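Local coordinates for protein voltage-sensor containing phosphatase (Ciona intestinalis, PDB 3V0D) that probably dephosphorylates membrane phosphoinositides under control of a voltage sensor, through a PTEN-like phosphatase domain joined to a C2 domain, at residues 288-293 with 312-317; 269-274 with 284-289. The protein carries 1 engineered substitution. One frame throughout, in Å; residues are numbered along the deposited sequence.

Interaction 1 (288-293 with 312-317); sequences CPFYFW and DNPHKK
Asp312 lies against Tyr291 where the loop between strands 303-307 and 328-335 meets the start of strand 290-295. CB of Asp312 sits over one face of the tyrosine ring, 3.5 Å from the centroid and 15° off the ring normal, a CH-pi contact. Its CG turns beside the backbone N and away from the carbonyl carbon (chi1 -58°), and lies near Tyr291 O. OD1 stands over the same face, near the rim, 3.4 Å from Tyr291 CE1, with carboxylate and ring 59° apart. The same OD1 accepts a hydrogen bond from Ser177 OG at the start of helix 176-191; Ser177 OG also bonds the backbone N of Trp293.

The backbones of the two residues form a single antiparallel bridge, a hydrogen-bonded pair. Asp312 N bonds Tyr291 O at 2.8 Å, and Tyr291 N bonds Asp312 O at 3.1 Å. Beyond Asp312, Asn313 ND2 comes to the ring edge, 3.6 Å from Tyr291 CE2. It donates to Pro289 O at 3.1 Å, from above the carbonyl plane. The amide oxygen OD1 of Asn313 takes the backbone N of Tyr285. Pro314 CD packs on Phe290 CB at 3.6 Å. The backbone N of Asn313 donates to His315 ND1 at 2.9 Å, in the ring plane, within the type I turn 313-316.

The tyrosine OH ends on the carbonyl oxygen of His95. The buried carboxylate is met by Ser177 and the hydroxyl by His95, so polar groups of this C2-domain contact are satisfied from the phosphatase side.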
loop_
_atom_site.group_PDB
_atom_site.type_symbol
_atom_site.label_atom_id
_atom_site.label_comp_id
_atom_site.label_asym_id
_atom_site.label_seq_id
_atom_site.Cartn_x
_atom_site.Cartn_y
_atom_site.Cartn_z
ATOM N N CYS A 288 6.505 12.267 5.631
ATOM C CA CYS A 288 7.790 11.934 6.253
ATOM C C CYS A 288 8.805 11.521 5.205
ATOM O O CYS A 288 8.433 11.181 4.070
ATOM C CB CYS A 288 7.628 10.857 7.347
ATOM S SG CYS A 288 7.138 9.234 6.735
ATOM N N PRO A 289 10.095 11.525 5.566
ATOM C CA PRO A 289 11.107 11.053 4.614
ATOM C C PRO A 289 10.929 9.613 4.165
ATOM O O PRO A 289 11.003 9.371 2.970
ATOM C CB PRO A 289 12.423 11.272 5.361
ATOM C CG PRO A 289 12.129 12.482 6.234
ATOM C CD PRO A 289 10.711 12.239 6.713
ATOM N N PHE A 290 10.697 8.650 5.070
ATOM C CA PHE A 290 10.538 7.267 4.622
ATOM C C PHE A 290 9.760 6.467 5.647
ATOM O O PHE A 290 9.773 6.800 6.835
ATOM C CB PHE A 290 11.893 6.609 4.271
ATOM C CG PHE A 290 12.937 6.632 5.366
ATOM C CD1 PHE A 290 13.125 5.544 6.204
ATOM C CD2 PHE A 290 13.814 7.717 5.489
ATOM C CE1 PHE A 290 14.118 5.538 7.192
ATOM C CE2 PHE A 290 14.778 7.735 6.475
ATOM C CZ PHE A 290 14.950 6.650 7.313
ATOM N N TYR A 291 9.059 5.443 5.165
ATOM C CA TYR A 291 8.160 4.657 6.031
ATOM C C TYR A 291 7.954 3.303 5.392
ATOM O O TYR A 291 8.320 3.095 4.221
ATOM C CB TYR A 291 6.824 5.384 6.274
ATOM C CG TYR A 291 5.952 5.587 5.034
ATOM C CD1 TYR A 291 4.790 4.817 4.846
ATOM C CD2 TYR A 291 6.285 6.519 4.034
ATOM C CE1 TYR A 291 3.995 4.977 3.747
ATOM C CE2 TYR A 291 5.496 6.683 2.922
ATOM C CZ TYR A 291 4.353 5.888 2.762
ATOM O OH TYR A 291 3.608 6.089 1.623
ATOM N N PHE A 292 7.324 2.373 6.114
ATOM C CA PHE A 292 6.965 1.088 5.526
ATOM C C PHE A 292 5.950 0.382 6.410
ATOM O O PHE A 292 5.846 0.659 7.605
ATOM C CB PHE A 292 8.207 0.187 5.280
ATOM C CG PHE A 292 9.018 -0.076 6.495
ATOM C CD1 PHE A 292 8.696 -1.113 7.377
ATOM C CD2 PHE A 292 10.162 0.686 6.731
ATOM C CE1 PHE A 292 9.501 -1.373 8.478
ATOM C CE2 PHE A 292 10.979 0.417 7.824
ATOM C CZ PHE A 292 10.640 -0.582 8.702
ATOM N N TRP A 293 5.285 -0.609 5.814
ATOM C CA TRP A 293 4.402 -1.540 6.510
ATOM C C TRP A 293 4.948 -2.945 6.479
ATOM O O TRP A 293 5.548 -3.376 5.487
ATOM C CB TRP A 293 3.045 -1.591 5.838
ATOM C CG TRP A 293 2.219 -0.361 5.932
ATOM C CD1 TRP A 293 2.309 0.793 5.192
ATOM C CD2 TRP A 293 1.070 -0.200 6.757
ATOM N NE1 TRP A 293 1.283 1.656 5.510
ATOM C CE2 TRP A 293 0.512 1.059 6.474
ATOM C CE3 TRP A 293 0.447 -1.020 7.709
ATOM C CZ2 TRP A 293 -0.646 1.516 7.088
ATOM C CZ3 TRP A 293 -0.702 -0.567 8.320
ATOM C CH2 TRP A 293 -1.238 0.695 8.003
ATOM N N ASP A 312 9.031 2.811 1.477
ATOM C CA ASP A 312 8.186 3.819 0.864
ATOM C C ASP A 312 8.841 5.178 0.964
ATOM O O ASP A 312 9.074 5.730 2.046
ATOM C CB ASP A 312 6.797 3.844 1.515
ATOM C CG ASP A 312 6.085 2.493 1.438
ATOM O OD1 ASP A 312 5.326 2.173 2.366
ATOM O OD2 ASP A 312 6.261 1.796 0.413
ATOM N N ASN A 313 9.084 5.714 -0.238
ATOM C CA ASN A 313 9.638 7.033 -0.607
ATOM C C ASN A 313 11.029 6.857 -1.246
ATOM O O ASN A 313 11.248 7.319 -2.369
ATOM C CB ASN A 313 9.610 8.117 0.485
ATOM C CG ASN A 313 8.187 8.519 0.868
ATOM O OD1 ASN A 313 7.237 8.347 0.091
ATOM N ND2 ASN A 313 8.052 9.112 2.048
ATOM N N PRO A 314 11.965 6.130 -0.592
ATOM C CA PRO A 314 13.231 5.804 -1.261
ATOM C C PRO A 314 13.019 4.891 -2.472
ATOM O O PRO A 314 13.919 4.792 -3.308
ATOM C CB PRO A 314 14.020 5.061 -0.173
ATOM C CG PRO A 314 13.454 5.570 1.129
ATOM C CD PRO A 314 11.967 5.645 0.802
ATOM N N HIS A 315 11.847 4.269 -2.595
ATOM C CA HIS A 315 11.530 3.443 -3.764
ATOM C C HIS A 315 11.501 4.262 -5.058
ATOM O O HIS A 315 11.642 3.679 -6.136
ATOM C CB HIS A 315 10.222 2.665 -3.552
ATOM C CG HIS A 315 8.984 3.484 -3.716
ATOM N ND1 HIS A 315 8.584 4.427 -2.791
ATOM C CD2 HIS A 315 8.032 3.476 -4.684
ATOM C CE1 HIS A 315 7.456 4.983 -3.203
ATOM N NE2 HIS A 315 7.092 4.417 -4.345
ATOM N N LYS A 316 11.347 5.583 -4.974
ATOM C CA LYS A 316 11.324 6.453 -6.156
ATOM C C LYS A 316 12.735 6.894 -6.522
ATOM O O LYS A 316 13.453 7.470 -5.695
ATOM C CB LYS A 316 10.428 7.667 -5.929
ATOM C CG LYS A 316 8.951 7.324 -5.771
ATOM C CD LYS A 316 8.098 8.589 -5.916
ATOM C CE LYS A 316 6.614 8.293 -5.927
ATOM N NZ LYS A 316 5.896 9.587 -6.088
ATOM N N LYS A 317 13.105 6.679 -7.784
ATOM C CA LYS A 317 14.460 6.929 -8.245
ATOM C C LYS A 317 14.880 8.392 -8.106
ATOM O O LYS A 317 16.078 8.689 -8.026
ATOM C CB LYS A 317 14.640 6.417 -9.681
ATOM C CG LYS A 317 13.833 7.141 -10.723
ATOM C CD LYS A 317 14.288 6.727 -12.123
ATOM C CE LYS A 317 13.722 7.644 -13.213
ATOM N NZ LYS A 317 14.272 7.325 -14.567
#

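Interaction 2 (269-274 with 284-289)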
loop_
_atom_site.group_PDB
_atom_site.type_symbol
_atom_site.label_atom_id
_atom_site.label_comp_id
_atom_site.label_asym_id
_atom_site.label_seq_id
_atom_site.Cartn_x
_atom_site.Cartn_y
_atom_site.Cartn_z
ATOM N N ASP A 269 -0.759 -5.763 11.288
ATOM C CA ASP A 269 -0.132 -4.859 10.314
ATOM C C ASP A 269 0.434 -3.660 11.060
ATOM O O ASP A 269 -0.284 -2.966 11.789
ATOM C CB ASP A 269 -1.154 -4.485 9.265
ATOM C CG ASP A 269 -1.600 -5.695 8.483
ATOM O OD1 ASP A 269 -2.743 -6.131 8.683
ATOM O OD2 ASP A 269 -0.738 -6.268 7.784
ATOM N N ILE A 270 1.732 -3.445 10.901
ATOM C CA ILE A 270 2.462 -2.416 11.618
ATOM C C ILE A 270 3.025 -1.446 10.598
ATOM O O ILE A 270 3.599 -1.864 9.580
ATOM C CB ILE A 270 3.596 -3.057 12.458
ATOM C CG1 ILE A 270 3.043 -4.130 13.427
ATOM C CG2 ILE A 270 4.413 -2.007 13.204
ATOM C CD1 ILE A 270 2.041 -3.618 14.430
ATOM N N LYS A 271 2.874 -0.160 10.875
ATOM C CA LYS A 271 3.420 0.901 10.042
ATOM C C LYS A 271 4.516 1.595 10.832
ATOM O O LYS A 271 4.323 1.940 12.005
ATOM C CB LYS A 271 2.303 1.883 9.722
ATOM C CG LYS A 271 2.685 3.021 8.819
ATOM C CD LYS A 271 1.524 4.030 8.692
ATOM C CE LYS A 271 1.810 5.103 7.705
ATOM N NZ LYS A 271 0.678 6.016 7.621
ATOM N N VAL A 272 5.658 1.811 10.198
ATOM C CA VAL A 272 6.807 2.423 10.853
ATOM C C VAL A 272 7.179 3.640 10.032
ATOM O O VAL A 272 7.434 3.531 8.821
ATOM C CB VAL A 272 7.984 1.438 10.932
ATOM C CG1 VAL A 272 9.124 2.051 11.706
ATOM C CG2 VAL A 272 7.535 0.124 11.586
ATOM N N ARG A 273 7.182 4.809 10.669
ATOM C CA ARG A 273 7.467 6.082 10.003
ATOM C C ARG A 273 8.736 6.671 10.581
ATOM O O ARG A 273 8.924 6.703 11.804
ATOM C CB ARG A 273 6.330 7.079 10.219
ATOM C CG ARG A 273 5.004 6.603 9.625
ATOM C CD ARG A 273 3.838 7.553 10.003
ATOM N NE ARG A 273 3.980 8.860 9.372
ATOM C CZ ARG A 273 4.364 9.973 9.984
ATOM N NH1 ARG A 273 4.582 10.005 11.291
ATOM N NH2 ARG A 273 4.524 11.065 9.257
ATOM N N PHE A 274 9.585 7.187 9.710
ATOM C CA PHE A 274 10.818 7.863 10.119
ATOM C C PHE A 274 10.687 9.325 9.774
ATOM O O PHE A 274 10.443 9.691 8.612
ATOM C CB PHE A 274 12.054 7.245 9.448
ATOM C CG PHE A 274 12.307 5.856 9.895
ATOM C CD1 PHE A 274 11.584 4.797 9.335
ATOM C CD2 PHE A 274 13.226 5.579 10.904
ATOM C CE1 PHE A 274 11.777 3.495 9.751
ATOM C CE2 PHE A 274 13.437 4.244 11.328
ATOM C CZ PHE A 274 12.683 3.208 10.746
ATOM N N GLY A 284 8.343 12.645 1.475
ATOM C CA GLY A 284 7.631 12.066 0.342
ATOM C C GLY A 284 6.164 11.926 0.686
ATOM O O GLY A 284 5.559 12.847 1.238
ATOM N N TYR A 285 5.598 10.767 0.408
ATOM C CA TYR A 285 4.264 10.453 0.879
ATOM C C TYR A 285 4.279 10.333 2.394
ATOM O O TYR A 285 5.322 10.144 3.032
ATOM C CB TYR A 285 3.827 9.106 0.314
ATOM C CG TYR A 285 3.763 8.968 -1.180
ATOM C CD1 TYR A 285 3.279 10.001 -1.978
ATOM C CD2 TYR A 285 4.130 7.771 -1.774
ATOM C CE1 TYR A 285 3.161 9.828 -3.379
ATOM C CE2 TYR A 285 4.017 7.580 -3.126
ATOM C CZ TYR A 285 3.544 8.615 -3.931
ATOM O OH TYR A 285 3.425 8.410 -5.287
ATOM N N ASP A 286 3.085 10.408 2.967
ATOM C CA ASP A 286 2.890 10.153 4.394
ATOM C C ASP A 286 3.574 11.182 5.285
ATOM O O ASP A 286 3.825 10.924 6.467
ATOM C CB ASP A 286 3.272 8.718 4.782
ATOM C CG ASP A 286 2.365 8.161 5.858
ATOM O OD1 ASP A 286 1.178 7.872 5.546
ATOM O OD2 ASP A 286 2.844 7.979 6.985
ATOM N N ASN A 287 3.837 12.362 4.729
ATOM C CA ASN A 287 4.409 13.457 5.481
ATOM C C ASN A 287 5.675 13.096 6.236
ATOM O O ASN A 287 5.918 13.599 7.332
ATOM C CB ASN A 287 3.355 14.058 6.425
ATOM C CG ASN A 287 3.736 15.435 6.912
ATOM O OD1 ASN A 287 4.356 16.214 6.189
ATOM N ND2 ASN A 287 3.388 15.732 8.147
ATOM N N CYS A 288 6.505 12.267 5.631
ATOM C CA CYS A 288 7.790 11.934 6.253
ATOM C C CYS A 288 8.805 11.521 5.205
ATOM O O CYS A 288 8.433 11.181 4.070
ATOM C CB CYS A 288 7.628 10.857 7.347
ATOM S SG CYS A 288 7.138 9.234 6.735
ATOM N N PRO A 289 10.095 11.525 5.566
ATOM C CA PRO A 289 11.107 11.053 4.614
ATOM C C PRO A 289 10.929 9.613 4.165
ATOM O O PRO A 289 11.003 9.371 2.970
ATOM C CB PRO A 289 12.423 11.272 5.361
ATOM C CG PRO A 289 12.129 12.482 6.234
ATOM C CD PRO A 289 10.711 12.239 6.713
#
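Asp286 receives two basic side chains of strand 269-276, Lys271 and Arg273. Lys271 NZ forms a salt bridge to Asp286 OD1 at 2.8 Å, on the syn side of that oxygen. A weak second bond runs from the same NZ to OD2 at 3.0 Å. Arg273 NE binds OD2 at 2.8 Å, nearly in line with its C-O bond. The guanidinium and carboxylate planes are 58° apart, so the two groups do not pair flat.

Arg273 uses a second nitrogen on the backbone of the same residue. NH2 donates to Asp286 O at 2.9 Å with an N-H...O angle of 173°, and the oxygen lies in the guanidinium plane. The arginine therefore holds both the side chain and the main chain of Asp286.

The shapes of the two basic chains explain this reach. Lys271 is extended throughout, and its amine meets the carboxylate from the opposite direction. Arg273 bends at chi3 (67°), which brings its NE and NH2 edge to the loop. Nearer the strand, Phe274 O lies 3.3 Å from Cys288 CB and 3.2 Å from Pro289 CD.

Further out, Gln226 OE1 on neighbouring strand 223-229 accepts from Arg273 NH1. Asn96 ND2 donates to Asp286 OD1. The Asp286 side chain also touches Tyr291 of strand 290-295.

One carboxylate is shared by two positive charges, which probably favours its ionised form. The network fixes the loop that leads into strand 290-295 against the strand before it, in the four-stranded sheet of the C2 domain.

Interactions 1 and 2 have centres about 7 Å apart and share Cys288 and Pro289. Strands 269-276 and 290-295 are neighbours in one antiparallel sheet, and Phe292 O lies 2.8 Å from Val272 N, a probable hydrogen bond between them. Loop 284-289 meets loop 312-317 again where Lys316 NZ lies 2.9 Å from Tyr285 OH. Tyr291 OH packs 3.3 Å from Tyr285 CB. The chain neighbours His95 and Asn96 tie both contacts to the phosphatase side, and Asn96 OD1 also bonds Trp293 NE1. Both interactions thus lie where the C2 sheet faces the phosphatase domain, consistent with the phosphatase-C2 packing of PTEN.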